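Local coordinates for protein YbgK (Escherichia coli, PDB 5DUD) that catalyses, as subunit C of the ATP-dependent 5-oxoprolinase, the cleavage of 5-oxoproline to L-glutamate at the cost of ATP hydrolysis, at residues A52-L57 with M109-A114; N172-P178 with I278-S284; N205-L211 with P242-D248; G232-H238 with Y255-I261. All blocks are in the same frame, centred on the assembly; numbering follows the deposited sequence.

Interaction 1 of 4, residues A52-L57 with M109-A114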
# COMPACT_ATOMS: atom_id res chain seq x y z
N ALA A 52 -16.22 -7.58 1.02
CA ALA A 52 -17.00 -7.69 -0.22
C ALA A 52 -16.07 -8.00 -1.40
O ALA A 52 -14.91 -7.62 -1.37
CB ALA A 52 -17.77 -6.40 -0.47
N LEU A 53 -16.59 -8.69 -2.43
CA LEU A 53 -15.77 -9.07 -3.58
C LEU A 53 -15.46 -7.91 -4.50
O LEU A 53 -16.39 -7.28 -4.99
CB LEU A 53 -16.47 -10.15 -4.43
CG LEU A 53 -16.81 -11.45 -3.75
CD1 LEU A 53 -17.57 -12.36 -4.69
CD2 LEU A 53 -15.57 -12.12 -3.23
N GLU A 54 -14.18 -7.67 -4.82
CA GLU A 54 -13.79 -6.69 -5.83
C GLU A 54 -13.70 -7.46 -7.15
O GLU A 54 -13.18 -8.57 -7.14
CB GLU A 54 -12.45 -6.01 -5.49
CG GLU A 54 -11.95 -5.07 -6.58
CD GLU A 54 -10.76 -4.22 -6.19
OE1 GLU A 54 -9.62 -4.58 -6.57
OE2 GLU A 54 -10.96 -3.20 -5.50
N ILE A 55 -14.23 -6.90 -8.25
CA ILE A 55 -14.22 -7.56 -9.57
C ILE A 55 -13.65 -6.59 -10.58
O ILE A 55 -14.11 -5.46 -10.60
CB ILE A 55 -15.66 -8.01 -9.99
CG1 ILE A 55 -16.43 -8.74 -8.85
CG2 ILE A 55 -15.63 -8.87 -11.25
CD1 ILE A 55 -17.89 -8.46 -8.86
N THR A 56 -12.68 -7.02 -11.41
CA THR A 56 -12.08 -6.16 -12.44
C THR A 56 -12.58 -6.61 -13.80
O THR A 56 -12.34 -7.75 -14.19
CB THR A 56 -10.56 -6.20 -12.34
OG1 THR A 56 -10.18 -5.89 -11.00
CG2 THR A 56 -9.88 -5.22 -13.32
N LEU A 57 -13.28 -5.71 -14.52
CA LEU A 57 -13.87 -5.94 -15.85
C LEU A 57 -14.85 -7.14 -15.84
O LEU A 57 -14.69 -8.09 -16.61
CB LEU A 57 -12.79 -6.11 -16.94
CG LEU A 57 -12.03 -4.84 -17.31
CD1 LEU A 57 -10.69 -5.18 -17.94
CD2 LEU A 57 -12.83 -3.97 -18.27
N MET A 109 -14.33 0.15 -14.80
CA MET A 109 -13.39 -0.97 -14.70
C MET A 109 -13.75 -1.94 -13.58
O MET A 109 -13.95 -3.12 -13.85
CB MET A 109 -11.95 -0.46 -14.45
CG MET A 109 -11.26 0.04 -15.68
SD MET A 109 -10.58 -1.27 -16.73
CE MET A 109 -9.29 -1.91 -15.67
N ARG A 110 -13.77 -1.48 -12.31
CA ARG A 110 -14.01 -2.34 -11.15
C ARG A 110 -15.46 -2.31 -10.64
O ARG A 110 -16.07 -1.24 -10.54
CB ARG A 110 -13.04 -1.98 -10.02
CG ARG A 110 -11.62 -2.48 -10.31
CD ARG A 110 -10.52 -1.63 -9.69
NE ARG A 110 -9.20 -2.01 -10.21
CZ ARG A 110 -8.60 -1.48 -11.28
NH1 ARG A 110 -9.19 -0.52 -11.99
NH2 ARG A 110 -7.40 -1.91 -11.65
N SER A 111 -16.01 -3.50 -10.31
CA SER A 111 -17.36 -3.71 -9.79
C SER A 111 -17.29 -4.45 -8.45
O SER A 111 -16.38 -5.26 -8.26
CB SER A 111 -18.19 -4.51 -10.79
OG SER A 111 -19.58 -4.50 -10.50
N TYR A 112 -18.23 -4.17 -7.53
CA TYR A 112 -18.22 -4.80 -6.20
C TYR A 112 -19.51 -5.57 -5.94
O TYR A 112 -20.57 -5.17 -6.41
CB TYR A 112 -17.98 -3.75 -5.11
CG TYR A 112 -16.66 -3.04 -5.30
CD1 TYR A 112 -16.52 -2.03 -6.24
CD2 TYR A 112 -15.52 -3.45 -4.61
CE1 TYR A 112 -15.28 -1.45 -6.50
CE2 TYR A 112 -14.28 -2.85 -4.84
CZ TYR A 112 -14.17 -1.85 -5.79
OH TYR A 112 -12.96 -1.24 -6.03
N LEU A 113 -19.41 -6.70 -5.21
CA LEU A 113 -20.54 -7.56 -4.86
C LEU A 113 -20.53 -7.87 -3.36
O LEU A 113 -19.63 -8.56 -2.89
CB LEU A 113 -20.48 -8.85 -5.70
CG LEU A 113 -21.51 -9.94 -5.37
CD1 LEU A 113 -22.93 -9.40 -5.44
CD2 LEU A 113 -21.37 -11.12 -6.30
N ALA A 114 -21.54 -7.38 -2.63
CA ALA A 114 -21.69 -7.59 -1.19
C ALA A 114 -22.97 -8.36 -0.87
O ALA A 114 -23.99 -8.15 -1.52
CB ALA A 114 -21.71 -6.25 -0.47
O HOH W 1 -15.77 -4.96 -13.16

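Interaction 2 of 4, residues N172-P178 with I278-S284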
# COMPACT_ATOMS: atom_id res chain seq x y z
N ASN A 172 -12.79 11.85 -15.32
CA ASN A 172 -11.36 11.81 -15.64
C ASN A 172 -10.60 12.99 -14.98
O ASN A 172 -9.38 12.93 -14.93
CB ASN A 172 -11.08 11.78 -17.16
CG ASN A 172 -11.79 12.82 -17.98
OD1 ASN A 172 -11.30 13.95 -18.15
ND2 ASN A 172 -12.94 12.48 -18.54
N ARG A 173 -11.31 14.05 -14.48
CA ARG A 173 -10.66 15.17 -13.79
C ARG A 173 -10.47 14.82 -12.31
O ARG A 173 -11.44 14.47 -11.64
CB ARG A 173 -11.48 16.47 -13.94
CG ARG A 173 -11.71 16.83 -15.40
CD ARG A 173 -11.96 18.31 -15.63
NE ARG A 173 -10.77 19.14 -15.43
CZ ARG A 173 -9.74 19.25 -16.28
NH1 ARG A 173 -9.73 18.56 -17.42
NH2 ARG A 173 -8.72 20.04 -15.99
N ILE A 174 -9.22 14.86 -11.82
CA ILE A 174 -8.86 14.48 -10.45
C ILE A 174 -8.09 15.62 -9.78
O ILE A 174 -7.08 16.07 -10.30
CB ILE A 174 -8.06 13.15 -10.50
CG1 ILE A 174 -9.02 11.94 -10.74
CG2 ILE A 174 -7.22 12.91 -9.24
CD1 ILE A 174 -8.62 11.07 -11.86
N ARG A 175 -8.55 16.06 -8.60
CA ARG A 175 -7.91 17.14 -7.86
C ARG A 175 -6.65 16.65 -7.14
O ARG A 175 -6.74 15.77 -6.29
CB ARG A 175 -8.89 17.74 -6.84
CG ARG A 175 -9.96 18.60 -7.49
CD ARG A 175 -11.04 19.01 -6.50
NE ARG A 175 -11.89 17.88 -6.12
CZ ARG A 175 -12.90 17.94 -5.26
NH1 ARG A 175 -13.21 19.10 -4.67
NH2 ARG A 175 -13.62 16.86 -4.99
N ALA A 176 -5.48 17.20 -7.50
CA ALA A 176 -4.21 16.85 -6.86
C ALA A 176 -3.60 18.09 -6.22
O ALA A 176 -3.75 19.19 -6.74
CB ALA A 176 -3.24 16.23 -7.87
N LEU A 177 -2.90 17.89 -5.08
CA LEU A 177 -2.21 18.94 -4.34
C LEU A 177 -0.71 18.88 -4.65
O LEU A 177 -0.15 17.79 -4.61
CB LEU A 177 -2.44 18.78 -2.82
CG LEU A 177 -3.61 19.55 -2.23
CD1 LEU A 177 -3.89 19.11 -0.80
CD2 LEU A 177 -3.34 21.05 -2.22
N PRO A 178 -0.04 20.01 -4.94
CA PRO A 178 1.39 19.94 -5.27
C PRO A 178 2.32 19.63 -4.09
O PRO A 178 2.03 19.99 -2.95
CB PRO A 178 1.69 21.36 -5.78
CG PRO A 178 0.68 22.23 -5.15
CD PRO A 178 -0.55 21.40 -5.03
N ILE A 278 -6.35 10.99 -18.31
CA ILE A 278 -6.56 11.46 -16.93
C ILE A 278 -6.08 12.91 -16.83
O ILE A 278 -4.93 13.19 -17.15
CB ILE A 278 -5.82 10.59 -15.86
CG1 ILE A 278 -5.91 9.07 -16.16
CG2 ILE A 278 -6.35 10.91 -14.46
CD1 ILE A 278 -5.06 8.20 -15.25
N HIS A 279 -6.95 13.83 -16.36
CA HIS A 279 -6.58 15.24 -16.19
C HIS A 279 -6.40 15.55 -14.71
O HIS A 279 -7.20 15.11 -13.89
CB HIS A 279 -7.64 16.18 -16.79
CG HIS A 279 -7.88 15.98 -18.25
ND1 HIS A 279 -8.92 15.20 -18.72
CD2 HIS A 279 -7.20 16.47 -19.32
CE1 HIS A 279 -8.85 15.24 -20.03
NE2 HIS A 279 -7.83 16.00 -20.44
N PHE A 280 -5.37 16.34 -14.37
CA PHE A 280 -5.12 16.75 -12.99
C PHE A 280 -5.58 18.20 -12.81
O PHE A 280 -5.33 19.04 -13.67
CB PHE A 280 -3.65 16.60 -12.61
CG PHE A 280 -3.17 15.17 -12.50
CD1 PHE A 280 -3.60 14.36 -11.46
CD2 PHE A 280 -2.26 14.65 -13.40
CE1 PHE A 280 -3.16 13.04 -11.35
CE2 PHE A 280 -1.81 13.33 -13.29
CZ PHE A 280 -2.26 12.54 -12.26
N VAL A 281 -6.26 18.47 -11.69
CA VAL A 281 -6.75 19.80 -11.33
C VAL A 281 -5.95 20.30 -10.12
O VAL A 281 -5.83 19.56 -9.14
CB VAL A 281 -8.28 19.76 -11.05
CG1 VAL A 281 -8.77 21.06 -10.41
CG2 VAL A 281 -9.07 19.46 -12.32
N GLN A 282 -5.44 21.54 -10.16
CA GLN A 282 -4.69 22.10 -9.02
C GLN A 282 -5.67 22.45 -7.90
O GLN A 282 -6.64 23.18 -8.12
CB GLN A 282 -3.87 23.32 -9.44
CG GLN A 282 -2.75 23.65 -8.45
CD GLN A 282 -1.77 24.69 -8.95
OE1 GLN A 282 -1.67 24.97 -10.15
NE2 GLN A 282 -1.00 25.27 -8.04
N CYS A 283 -5.44 21.88 -6.71
CA CYS A 283 -6.32 21.99 -5.56
C CYS A 283 -5.70 22.84 -4.45
O CYS A 283 -4.58 23.32 -4.56
CB CYS A 283 -6.63 20.58 -5.06
SG CYS A 283 -7.97 20.51 -3.84
N SER A 284 -6.48 23.00 -3.36
CA SER A 284 -6.13 23.75 -2.14
C SER A 284 -6.42 22.89 -0.90
O SER A 284 -7.25 21.98 -0.94
CB SER A 284 -6.90 25.07 -2.10
OG SER A 284 -7.15 25.53 -0.79

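Interaction 3 of 4, residues N205-L211 with P242-D248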
# COMPACT_ATOMS: atom_id res chain seq x y z
N ASN A 205 -1.61 -1.45 -12.22
CA ASN A 205 -2.30 -2.54 -11.52
C ASN A 205 -2.74 -2.04 -10.13
O ASN A 205 -2.81 -0.82 -9.93
CB ASN A 205 -1.38 -3.77 -11.44
CG ASN A 205 -0.11 -3.58 -10.63
OD1 ASN A 205 0.38 -2.46 -10.44
ND2 ASN A 205 0.46 -4.67 -10.14
N ARG A 206 -3.07 -2.95 -9.19
CA ARG A 206 -3.50 -2.58 -7.83
C ARG A 206 -2.40 -1.87 -7.02
O ARG A 206 -2.73 -1.15 -6.08
CB ARG A 206 -4.00 -3.80 -7.05
CG ARG A 206 -5.28 -4.40 -7.63
CD ARG A 206 -5.96 -5.39 -6.70
NE ARG A 206 -6.96 -4.74 -5.85
CZ ARG A 206 -6.80 -4.36 -4.58
NH1 ARG A 206 -5.65 -4.57 -3.96
NH2 ARG A 206 -7.79 -3.78 -3.93
N MET A 207 -1.10 -2.09 -7.33
CA MET A 207 -0.00 -1.43 -6.63
C MET A 207 0.13 0.05 -7.02
O MET A 207 -0.07 0.91 -6.16
CB MET A 207 1.34 -2.14 -6.88
CG MET A 207 1.44 -3.47 -6.18
SD MET A 207 3.02 -4.31 -6.48
CE MET A 207 4.14 -3.30 -5.51
N GLY A 208 0.46 0.32 -8.28
CA GLY A 208 0.63 1.69 -8.75
C GLY A 208 0.36 1.88 -10.23
O GLY A 208 0.71 1.03 -11.04
N TYR A 209 -0.27 3.02 -10.58
CA TYR A 209 -0.62 3.36 -11.96
C TYR A 209 0.51 4.11 -12.67
O TYR A 209 0.86 5.20 -12.22
CB TYR A 209 -1.87 4.26 -12.00
CG TYR A 209 -3.23 3.62 -11.83
CD1 TYR A 209 -3.38 2.39 -11.20
CD2 TYR A 209 -4.39 4.30 -12.20
CE1 TYR A 209 -4.64 1.81 -11.02
CE2 TYR A 209 -5.65 3.73 -12.04
CZ TYR A 209 -5.77 2.49 -11.44
OH TYR A 209 -7.01 1.92 -11.25
N ARG A 210 1.00 3.60 -13.82
CA ARG A 210 2.03 4.28 -14.62
C ARG A 210 1.33 5.15 -15.69
O ARG A 210 0.45 4.65 -16.38
CB ARG A 210 2.98 3.26 -15.27
CG ARG A 210 3.47 2.21 -14.27
CD ARG A 210 4.94 1.84 -14.39
NE ARG A 210 5.40 1.12 -13.20
CZ ARG A 210 6.65 0.73 -12.97
NH1 ARG A 210 7.61 0.97 -13.86
NH2 ARG A 210 6.96 0.09 -11.85
N LEU A 211 1.66 6.45 -15.76
CA LEU A 211 1.01 7.39 -16.67
C LEU A 211 1.88 7.72 -17.87
O LEU A 211 3.02 8.13 -17.70
CB LEU A 211 0.67 8.69 -15.92
CG LEU A 211 -0.10 8.56 -14.60
CD1 LEU A 211 -0.39 9.94 -14.00
CD2 LEU A 211 -1.40 7.78 -14.78
N PRO A 242 5.08 10.08 -14.78
CA PRO A 242 4.57 9.98 -13.39
C PRO A 242 3.90 8.63 -13.05
O PRO A 242 3.21 8.06 -13.88
CB PRO A 242 3.57 11.14 -13.27
CG PRO A 242 3.35 11.65 -14.62
CD PRO A 242 4.35 11.09 -15.56
N ILE A 243 4.11 8.14 -11.80
CA ILE A 243 3.55 6.89 -11.27
C ILE A 243 2.65 7.22 -10.08
O ILE A 243 3.16 7.70 -9.07
CB ILE A 243 4.67 5.88 -10.87
CG1 ILE A 243 5.67 5.66 -12.03
CG2 ILE A 243 4.07 4.54 -10.40
CD1 ILE A 243 6.81 4.67 -11.73
N VAL A 244 1.35 6.92 -10.17
CA VAL A 244 0.39 7.18 -9.10
C VAL A 244 0.33 5.96 -8.19
O VAL A 244 -0.03 4.89 -8.65
CB VAL A 244 -1.03 7.52 -9.64
CG1 VAL A 244 -1.93 8.00 -8.51
CG2 VAL A 244 -0.98 8.54 -10.76
N LEU A 245 0.64 6.13 -6.91
CA LEU A 245 0.60 5.01 -5.97
C LEU A 245 -0.84 4.74 -5.55
O LEU A 245 -1.58 5.69 -5.31
CB LEU A 245 1.45 5.32 -4.74
CG LEU A 245 2.92 5.65 -5.03
CD1 LEU A 245 3.66 6.00 -3.75
CD2 LEU A 245 3.61 4.51 -5.74
N MET A 246 -1.24 3.45 -5.49
CA MET A 246 -2.59 3.05 -5.11
C MET A 246 -2.54 2.33 -3.75
O MET A 246 -1.63 2.61 -2.96
CB MET A 246 -3.24 2.21 -6.24
CG MET A 246 -3.29 2.91 -7.59
SD MET A 246 -4.15 4.50 -7.61
CE MET A 246 -5.85 3.97 -7.45
N ASN A 247 -3.51 1.45 -3.43
CA ASN A 247 -3.60 0.83 -2.10
C ASN A 247 -2.52 -0.23 -1.80
O ASN A 247 -2.01 -0.22 -0.68
CB ASN A 247 -4.99 0.21 -1.90
CG ASN A 247 -6.13 1.20 -2.03
OD1 ASN A 247 -6.06 2.18 -2.77
ND2 ASN A 247 -7.24 0.93 -1.35
N ASP A 248 -2.17 -1.13 -2.75
CA ASP A 248 -1.15 -2.17 -2.53
C ASP A 248 0.30 -1.67 -2.72
O ASP A 248 1.23 -2.48 -2.60
CB ASP A 248 -1.40 -3.37 -3.47
CG ASP A 248 -2.61 -4.19 -3.12
OD1 ASP A 248 -3.55 -3.64 -2.50
OD2 ASP A 248 -2.65 -5.39 -3.49

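Interaction 4 of 4, residues G232-H238 with Y255-I261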
# COMPACT_ATOMS: atom_id res chain seq x y z
N GLY A 232 -2.14 7.67 -3.49
CA GLY A 232 -2.43 8.96 -4.12
C GLY A 232 -1.21 9.80 -4.45
O GLY A 232 -1.33 10.76 -5.22
N VAL A 233 -0.03 9.47 -3.88
CA VAL A 233 1.19 10.24 -4.13
C VAL A 233 1.68 9.93 -5.55
O VAL A 233 1.77 8.77 -5.94
CB VAL A 233 2.28 9.95 -3.07
CG1 VAL A 233 3.61 10.61 -3.45
CG2 VAL A 233 1.83 10.43 -1.69
N VAL A 234 1.97 10.99 -6.32
CA VAL A 234 2.44 10.87 -7.70
C VAL A 234 3.95 11.02 -7.71
O VAL A 234 4.45 12.12 -7.49
CB VAL A 234 1.75 11.91 -8.62
CG1 VAL A 234 2.02 11.62 -10.10
CG2 VAL A 234 0.24 11.95 -8.36
N GLN A 235 4.69 9.92 -7.96
CA GLN A 235 6.15 9.91 -8.04
C GLN A 235 6.59 10.06 -9.47
O GLN A 235 5.93 9.50 -10.35
CB GLN A 235 6.74 8.61 -7.48
CG GLN A 235 6.24 8.17 -6.12
CD GLN A 235 7.00 6.96 -5.65
OE1 GLN A 235 7.77 7.01 -4.69
NE2 GLN A 235 6.84 5.84 -6.35
N VAL A 236 7.72 10.73 -9.72
CA VAL A 236 8.27 10.90 -11.07
C VAL A 236 9.70 10.34 -11.09
O VAL A 236 10.62 11.04 -10.66
CB VAL A 236 8.23 12.39 -11.51
CG1 VAL A 236 8.63 12.54 -12.97
CG2 VAL A 236 6.85 13.00 -11.25
N PRO A 237 9.96 9.12 -11.61
CA PRO A 237 11.34 8.62 -11.65
C PRO A 237 12.23 9.35 -12.68
O PRO A 237 11.86 10.42 -13.17
CB PRO A 237 11.17 7.13 -12.02
CG PRO A 237 9.72 6.84 -11.87
CD PRO A 237 9.02 8.12 -12.15
N HIS A 238 13.41 8.79 -12.98
CA HIS A 238 14.37 9.38 -13.94
C HIS A 238 13.82 9.45 -15.37
O HIS A 238 14.23 10.33 -16.13
CB HIS A 238 15.69 8.60 -13.97
CG HIS A 238 16.36 8.46 -12.64
ND1 HIS A 238 15.79 7.72 -11.62
CD2 HIS A 238 17.55 8.95 -12.21
CE1 HIS A 238 16.64 7.78 -10.61
NE2 HIS A 238 17.71 8.51 -10.92
N TYR A 255 11.83 8.33 -4.59
CA TYR A 255 11.58 9.05 -5.85
C TYR A 255 10.98 10.43 -5.56
O TYR A 255 10.26 10.59 -4.58
CB TYR A 255 10.64 8.26 -6.78
CG TYR A 255 11.26 7.04 -7.44
CD1 TYR A 255 12.41 7.14 -8.20
CD2 TYR A 255 10.60 5.81 -7.41
CE1 TYR A 255 12.97 6.03 -8.83
CE2 TYR A 255 11.13 4.69 -8.05
CZ TYR A 255 12.32 4.81 -8.77
OH TYR A 255 12.83 3.70 -9.40
N PRO A 256 11.25 11.44 -6.42
CA PRO A 256 10.70 12.78 -6.17
C PRO A 256 9.18 12.84 -6.41
O PRO A 256 8.72 12.44 -7.48
CB PRO A 256 11.47 13.68 -7.14
CG PRO A 256 11.89 12.78 -8.23
CD PRO A 256 12.09 11.43 -7.63
N ARG A 257 8.42 13.30 -5.40
CA ARG A 257 6.96 13.38 -5.40
C ARG A 257 6.49 14.76 -5.90
O ARG A 257 6.66 15.75 -5.20
CB ARG A 257 6.42 13.11 -3.98
CG ARG A 257 6.92 11.81 -3.34
CD ARG A 257 6.82 11.85 -1.82
NE ARG A 257 7.90 12.64 -1.22
CZ ARG A 257 8.12 12.77 0.09
NH1 ARG A 257 7.34 12.15 0.97
NH2 ARG A 257 9.13 13.52 0.52
N ILE A 258 5.93 14.81 -7.11
CA ILE A 258 5.45 16.06 -7.69
C ILE A 258 4.09 16.49 -7.12
O ILE A 258 3.92 17.67 -6.84
CB ILE A 258 5.40 16.01 -9.24
CG1 ILE A 258 5.22 17.43 -9.83
CG2 ILE A 258 4.29 15.07 -9.77
CD1 ILE A 258 5.34 17.51 -11.29
N ALA A 259 3.13 15.55 -6.96
CA ALA A 259 1.79 15.87 -6.46
C ALA A 259 1.19 14.73 -5.65
O ALA A 259 1.73 13.62 -5.65
CB ALA A 259 0.88 16.22 -7.63
N CYS A 260 0.09 15.01 -4.94
CA CYS A 260 -0.62 14.02 -4.14
C CYS A 260 -2.11 14.18 -4.37
O CYS A 260 -2.65 15.27 -4.17
CB CYS A 260 -0.27 14.15 -2.65
SG CYS A 260 -0.99 12.86 -1.61
N ILE A 261 -2.77 13.11 -4.83
CA ILE A 261 -4.21 13.09 -5.11
C ILE A 261 -4.97 13.02 -3.77
O ILE A 261 -4.57 12.28 -2.87
CB ILE A 261 -4.57 11.92 -6.06
CG1 ILE A 261 -3.87 12.11 -7.42
CG2 ILE A 261 -6.09 11.80 -6.26
CD1 ILE A 261 -3.51 10.88 -8.05

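Interaction 1 of 4, residues A52-L57 with M109-A114
With CG trans to the backbone N (chi1 175°) and the chain extended beyond it, Glu54 lays its side chain alongside that of Tyr112, whose CG sits beside its own N (chi1 -60°). Both reach out on the same face of the sheet, and Tyr112 OH donates to Glu54 OE2 over 2.9 Å; the hydroxyl meets OE2 from above the carboxylate plane, while OE2 itself lies at the edge of the ring. Neither group depends on this bond alone: Leu32 N also reaches OE2, Arg206 makes a salt bridge to OE1, and Asp33 N bonds the tyrosine hydroxyl. Next along this face, Arg110 runs beside Thr56, with CG 3.8 Å from Thr56 OG1; its guanidinium end turns to Ala270 O, while OG1 is held by Tyr10 O. On the other face Ile55 CD1 lies 4.1 Å from Leu113 CB. Past the paired strands, the bent Met109 chain brings SD to 3.8 Å from Leu57 CD2. The backbones are joined by reciprocal bonds at Leu53–Leu113 and Ile55–Ser111, and Leu57 N reaches Met109 O at 2.8 Å. This is a regular antiparallel pair in the interior of a five-stranded sheet, with helix 34-44 packed on its Tyr112 face.

Interaction 2 of 4, residues N172-P178 with I278-S284
Ile278 starts the pairing by setting CG2 3.5 Å from Ile174 CD1, on the side that also meets Ile272. His279 points to the other face. Its N donates to Asn172 O, and its ND1 to Asn172 OD1 at 2.7 Å, the amide oxygen lying close to the ring plane although the two flat groups are turned 57° apart. Arg173, bent at chi3 (71°), folds back so that NH1 comes over one face of the imidazole, 3.3 Å from His279 CG. A leucine in place of His279 would probably leave Asn172 OD1 without its donor and Arg173 without a flat ring to lie on. Phe280 turns inward, with CD1 4.1 Å from Ala176 CB, and stacks on Phe193 of helix 187-195. Val281 spreads its methyls between two arginines, CG2 3.6 Å from Arg173 NE and CG1 against Arg175 CG; the Arg175 guanidinium goes on to a salt bridge with Asp265. Cys283 sets CB 4.0 Å from Arg175 CB and gives its N to Ala176 O, and Ser284 then takes the N-cap position of helix 285-302. Alternating backbone bonds between strands running the same way make this the parallel pair that closes a seven-stranded mixed sheet, consistent with the cyclophilin-like fold of the family.

Interaction 3 of 4, residues N205-L211 with P242-D248
The charged contact joins Arg206 to Asp248: Arg206 NH1 makes a salt bridge to Asp248 OD1 at 2.7 Å, and OD2 lies near the guanidinium plane at its edge. The two planes are 68° apart, and NH1 alone of the three guanidinium nitrogens meets the carboxylate. The rest of the guanidinium is also engaged, NE by Glu54 and NH2 by Gly30 O. Three known partners around its rim should hold the group against rotation, and two carboxylates near it would be expected to favour its positive charge.

Backbone hydrogen bonds carry the pairing further along. Tyr209 and Val244 exchange N-H and C=O in both directions, Leu211 N gives to Pro242 O at 2.9 Å, and Met246 N gives to Met207 O. A weak bond from Asp248 N to Arg206 O continues into the loops. The strands 208-211 and 243-245 are antiparallel neighbours in the mixed sheet of a domain assigned to the cyclophilin-like clan.

Sulfur-aromatic contact comes next. Met246, bent at chi2 (-57°) and chi3, swings SD over the centre of the Tyr209 ring, 4.3 Å from its centroid, while Met246 CG touches Tyr209 CD1 at 3.6 Å. The hydroxyl of that ring is tied to Leu269 O, so one residue is fixed both at its face and at its far end.

Van der Waals contacts fill in the rest. Leu211 CD1 rests 3.6 Å from Val244 CG2 on the buried side, towards Ile278 and Phe280. On the opposite face the Ile243 CD1 methyl sits over the charged, flat guanidinium of Arg210, offset toward its rim.

Interaction 4 of 4, residues G232-H238 with Y255-I261
An antiparallel strand pair with a beta bulge joins 233-235 to 257-261 inside the mixed sheet, where strands 243-245 and 173-178 are the outer neighbours. The register slips by one between Val234 and Gln235: Val234 N bonds Ala259 O at 2.7 Å, but the bond from Ile258 N to Val234 O is weak. Ile261 N to Gly232 O and Val236 N to Pro256 O secure the ends. Val236 CG2 meets Ile258 CG2 at 3.6 Å and Val234 CG2 meets Ile261 CD1 at 3.9 Å, on the side where Phe193 of helix 187-195 packs against Val234 and Ile258. Facing the other way, Val233 CG1 lies 3.5 Å from Arg257 CG; the guanidinium beyond it makes a salt bridge to Glu181, with a weak bond to a neighbouring subunit. Beyond the strands, Pro237 CB lies over one face of the Tyr255 ring in a CH-pi contact, 4.1 Å from its centroid. Gln235 crosses the base of this side chain, its amide steeply inclined to the ring. A serine replacing Tyr255 would probably leave Pro237 without its aromatic face and open a gap beside Gln235. Apart from the backbone bonds, cohesion across the pair thus rests on apolar and CH-pi contacts, with Arg257's charge answered elsewhere.

From the N terminus, interaction 1 closes first, bringing 109-114 back onto 52-57 in the five-stranded sheet before any other begins. Strand 173-178 then opens interaction 2, whose loop of 99 residues contains the remaining two and is shut only when 278-284 arrives. Inside it, 205-211 opens interaction 3 and 232-238 opens interaction 4; 242-248 completes the former before 255-261 completes the latter, so these two cross. Neighbouring strands unite them: Ile243 N is probably bonded to Gln235 O, and Leu177 N to Cys260 O. Side-chain packing of Leu211 on Phe280 connects interactions 3 and 2. The Glu54–Arg206 salt bridge links interaction 1 to interaction 3, joining the five-stranded sheet to the loop leading into strand 208-212.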